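Local coordinates for protein salicylate carboxymethyltransferase (Clarkia breweri, PDB 1M6E) that methylates the carboxyl group of salicylic acid with S-adenosyl-L-methionine, giving the volatile ester methyl salicylate, at residues S89-I94 with V120-G125. Residues are numbered along the deposited sequence; the frame is centred on the assembly and turned at random.
Sequences SPEYQI and VCFING
Tyr92, Gln93 and Ile94 pair in parallel with Cys121, Phe122 and Ile123; the axes of 91-94 and 121-125 come within 4.8 Å and run 10° apart. Tyr92 N donates to Val120 O, and Phe122 N donates to Tyr92 O at 3.0 Å. Ile94 N then binds Phe122 O, and Ile94 O accepts Asn124 N at 2.8 Å. The amide of Asn124 folds back, so that its ND2 adds a weak bond to the same Ile94 O.

Tyr92, Ile94, Cys121 and Ile123 share one face of the sheet. The CD1 of Ile94 lies 4.2 Å from both Cys121 CB and Ile123 CG1. The two isoleucines lie side by side and point the same way. Cys121 SG approaches the Tyr92 ring obliquely. Helix 74-82 packs on this face, and its Glu78 binds the Tyr92 hydroxyl.

Gln93 and Phe122 lie on the other face. The Glu91 side chain crosses that of Phe122 at a slant and brings its carboxylate to the ring edge near the ring plane, with Glu91 OE2 3.5 Å from Phe122 CE1 and the carboxylate turned 83° to the ring. With CG beside its own backbone N (chi1 -78°), Glu91 also sets this carbon 3.7 Å from Val120 CG1. Its carboxylate forms a salt bridge with Arg133 of the second subunit, where Leu134 packs on Phe122.

Strand 121-127 is outermost in the sheet within its chain. Helix 104-108 links the two strands in the chain, and the three make a beta-alpha-beta unit of the Rossmann-like methyltransferase fold; strand 91-98 ends at Asp98, which binds S-adenosyl-L-methionine.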
ATOM      1  N   SER A  89      25.633   4.801  -7.797  1.00 76.17           N
ATOM      2  CA  SER A  89      24.627   5.246  -6.845  1.00 63.04           C
ATOM      3  C   SER A  89      24.106   4.018  -6.181  1.00 58.56           C
ATOM      4  O   SER A  89      24.285   2.923  -6.684  1.00 55.38           O
ATOM      5  CB  SER A  89      23.488   5.935  -7.567  1.00 65.18           C
ATOM      6  OG  SER A  89      23.987   6.750  -8.617  1.00 69.16           O
ATOM      7  N   PRO A  90      23.495   4.165  -5.010  1.00 58.28           N
ATOM      8  CA  PRO A  90      22.989   2.937  -4.402  1.00 60.78           C
ATOM      9  C   PRO A  90      21.592   2.791  -4.962  1.00 65.77           C
ATOM     10  O   PRO A  90      21.153   3.658  -5.729  1.00 73.05           O
ATOM     11  CB  PRO A  90      22.969   3.278  -2.915  1.00 56.53           C
ATOM     12  CG  PRO A  90      22.591   4.729  -2.920  1.00 57.50           C
ATOM     13  CD  PRO A  90      23.462   5.284  -4.054  1.00 55.82           C
ATOM     14  N   GLU A  91      20.907   1.703  -4.619  1.00 65.40           N
ATOM     15  CA  GLU A  91      19.518   1.525  -5.043  1.00 65.23           C
ATOM     16  C   GLU A  91      18.731   2.129  -3.889  1.00 66.61           C
ATOM     17  O   GLU A  91      19.068   1.900  -2.720  1.00 70.63           O
ATOM     18  CB  GLU A  91      19.162   0.049  -5.181  1.00 65.76           C
ATOM     19  CG  GLU A  91      19.673  -0.574  -6.447  1.00 76.03           C
ATOM     20  CD  GLU A  91      19.404  -2.066  -6.522  1.00 82.13           C
ATOM     21  OE1 GLU A  91      19.875  -2.799  -5.619  1.00 82.01           O
ATOM     22  OE2 GLU A  91      18.732  -2.501  -7.488  1.00 80.09           O
ATOM     23  N   TYR A  92      17.705   2.916  -4.181  1.00 56.88           N
ATOM     24  CA  TYR A  92      16.965   3.502  -3.079  1.00 48.08           C
ATOM     25  C   TYR A  92      15.777   2.647  -2.732  1.00 45.99           C
ATOM     26  O   TYR A  92      15.031   2.222  -3.624  1.00 46.61           O
ATOM     27  CB  TYR A  92      16.522   4.911  -3.427  1.00 46.02           C
ATOM     28  CG  TYR A  92      17.680   5.790  -3.760  1.00 55.14           C
ATOM     29  CD1 TYR A  92      18.286   5.739  -5.022  1.00 54.45           C
ATOM     30  CD2 TYR A  92      18.218   6.640  -2.796  1.00 66.24           C
ATOM     31  CE1 TYR A  92      19.408   6.519  -5.315  1.00 65.23           C
ATOM     32  CE2 TYR A  92      19.336   7.423  -3.073  1.00 74.16           C
ATOM     33  CZ  TYR A  92      19.925   7.359  -4.330  1.00 73.95           C
ATOM     34  OH  TYR A  92      21.028   8.139  -4.572  1.00 77.06           O
ATOM     35  N   GLN A  93      15.624   2.352  -1.442  1.00 35.46           N
ATOM     36  CA  GLN A  93      14.493   1.550  -1.011  1.00 44.52           C
ATOM     37  C   GLN A  93      13.645   2.319  -0.036  1.00 44.11           C
ATOM     38  O   GLN A  93      13.980   2.456   1.137  1.00 46.53           O
ATOM     39  CB  GLN A  93      14.936   0.269  -0.378  1.00 41.10           C
ATOM     40  CG  GLN A  93      13.785  -0.579  -0.004  1.00 47.21           C
ATOM     41  CD  GLN A  93      14.267  -1.925   0.376  1.00 55.57           C
ATOM     42  OE1 GLN A  93      15.236  -2.034   1.132  1.00 61.17           O
ATOM     43  NE2 GLN A  93      13.615  -2.977  -0.139  1.00 45.67           N
ATOM     44  N   ILE A  94      12.518   2.792  -0.550  1.00 47.03           N
ATOM     45  CA  ILE A  94      11.597   3.620   0.190  1.00 40.87           C
ATOM     46  C   ILE A  94      10.436   2.960   0.915  1.00 33.02           C
ATOM     47  O   ILE A  94       9.783   2.046   0.413  1.00 30.98           O
ATOM     48  CB  ILE A  94      11.046   4.662  -0.735  1.00 36.82           C
ATOM     49  CG1 ILE A  94      12.204   5.384  -1.397  1.00 30.31           C
ATOM     50  CG2 ILE A  94      10.146   5.603   0.029  1.00 43.98           C
ATOM     51  CD1 ILE A  94      11.728   6.484  -2.308  1.00 47.55           C
ATOM     52  N   VAL A 120      16.622   4.332  -9.596  1.00110.28           N
ATOM     53  CA  VAL A 120      15.738   3.195  -9.367  1.00 97.17           C
ATOM     54  C   VAL A 120      15.295   3.263  -7.902  1.00 89.19           C
ATOM     55  O   VAL A 120      16.098   3.105  -6.972  1.00 88.24           O
ATOM     56  CB  VAL A 120      16.419   1.819  -9.724  1.00 99.08           C
ATOM     57  CG1 VAL A 120      17.095   1.200  -8.505  1.00 96.56           C
ATOM     58  CG2 VAL A 120      15.378   0.856 -10.330  1.00 93.68           C
ATOM     59  N   CYS A 121      14.014   3.555  -7.705  1.00 74.58           N
ATOM     60  CA  CYS A 121      13.472   3.654  -6.364  1.00 67.39           C
ATOM     61  C   CYS A 121      12.334   2.689  -6.125  1.00 58.59           C
ATOM     62  O   CYS A 121      11.212   2.862  -6.590  1.00 65.27           O
ATOM     63  CB  CYS A 121      12.991   5.068  -6.083  1.00 62.93           C
ATOM     64  SG  CYS A 121      14.085   6.302  -6.745  1.00 85.75           S
ATOM     65  N   PHE A 122      12.632   1.655  -5.381  1.00 42.22           N
ATOM     66  CA  PHE A 122      11.617   0.704  -5.074  1.00 47.50           C
ATOM     67  C   PHE A 122      10.727   1.229  -3.933  1.00 46.05           C
ATOM     68  O   PHE A 122      11.151   1.293  -2.773  1.00 36.68           O
ATOM     69  CB  PHE A 122      12.338  -0.580  -4.744  1.00 49.27           C
ATOM     70  CG  PHE A 122      13.300  -0.978  -5.814  1.00 35.40           C
ATOM     71  CD1 PHE A 122      14.646  -1.005  -5.584  1.00 44.62           C
ATOM     72  CD2 PHE A 122      12.836  -1.348  -7.059  1.00 44.41           C
ATOM     73  CE1 PHE A 122      15.510  -1.404  -6.574  1.00 29.32           C
ATOM     74  CE2 PHE A 122      13.686  -1.746  -8.052  1.00 19.85           C
ATOM     75  CZ  PHE A 122      15.027  -1.776  -7.804  1.00 39.62           C
ATOM     76  N   ILE A 123       9.498   1.623  -4.265  1.00 41.43           N
ATOM     77  CA  ILE A 123       8.609   2.136  -3.231  1.00 42.13           C
ATOM     78  C   ILE A 123       7.764   1.080  -2.561  1.00 37.23           C
ATOM     79  O   ILE A 123       7.242   0.181  -3.214  1.00 46.79           O
ATOM     80  CB  ILE A 123       7.684   3.229  -3.753  1.00 37.46           C
ATOM     81  CG1 ILE A 123       8.517   4.468  -4.075  1.00 38.35           C
ATOM     82  CG2 ILE A 123       6.624   3.555  -2.698  1.00 30.83           C
ATOM     83  CD1 ILE A 123       7.751   5.594  -4.650  1.00 37.55           C
ATOM     84  N   ASN A 124       7.642   1.207  -1.245  1.00 32.79           N
ATOM     85  CA  ASN A 124       6.888   0.273  -0.435  1.00 31.51           C
ATOM     86  C   ASN A 124       6.036   1.020   0.578  1.00 33.06           C
ATOM     87  O   ASN A 124       6.546   1.897   1.283  1.00 40.38           O
ATOM     88  CB  ASN A 124       7.837  -0.668   0.328  1.00 34.79           C
ATOM     89  CG  ASN A 124       8.818  -1.394  -0.583  1.00 41.43           C
ATOM     90  OD1 ASN A 124       8.422  -2.133  -1.479  1.00 54.12           O
ATOM     91  ND2 ASN A 124      10.106  -1.189  -0.350  1.00 47.07           N
ATOM     92  N   GLY A 125       4.747   0.676   0.643  1.00 24.52           N
ATOM     93  CA  GLY A 125       3.836   1.255   1.632  1.00 26.57           C
ATOM     94  C   GLY A 125       3.809   0.330   2.861  1.00 23.74           C
ATOM     95  O   GLY A 125       3.624  -0.855   2.713  1.00 28.01           O
TER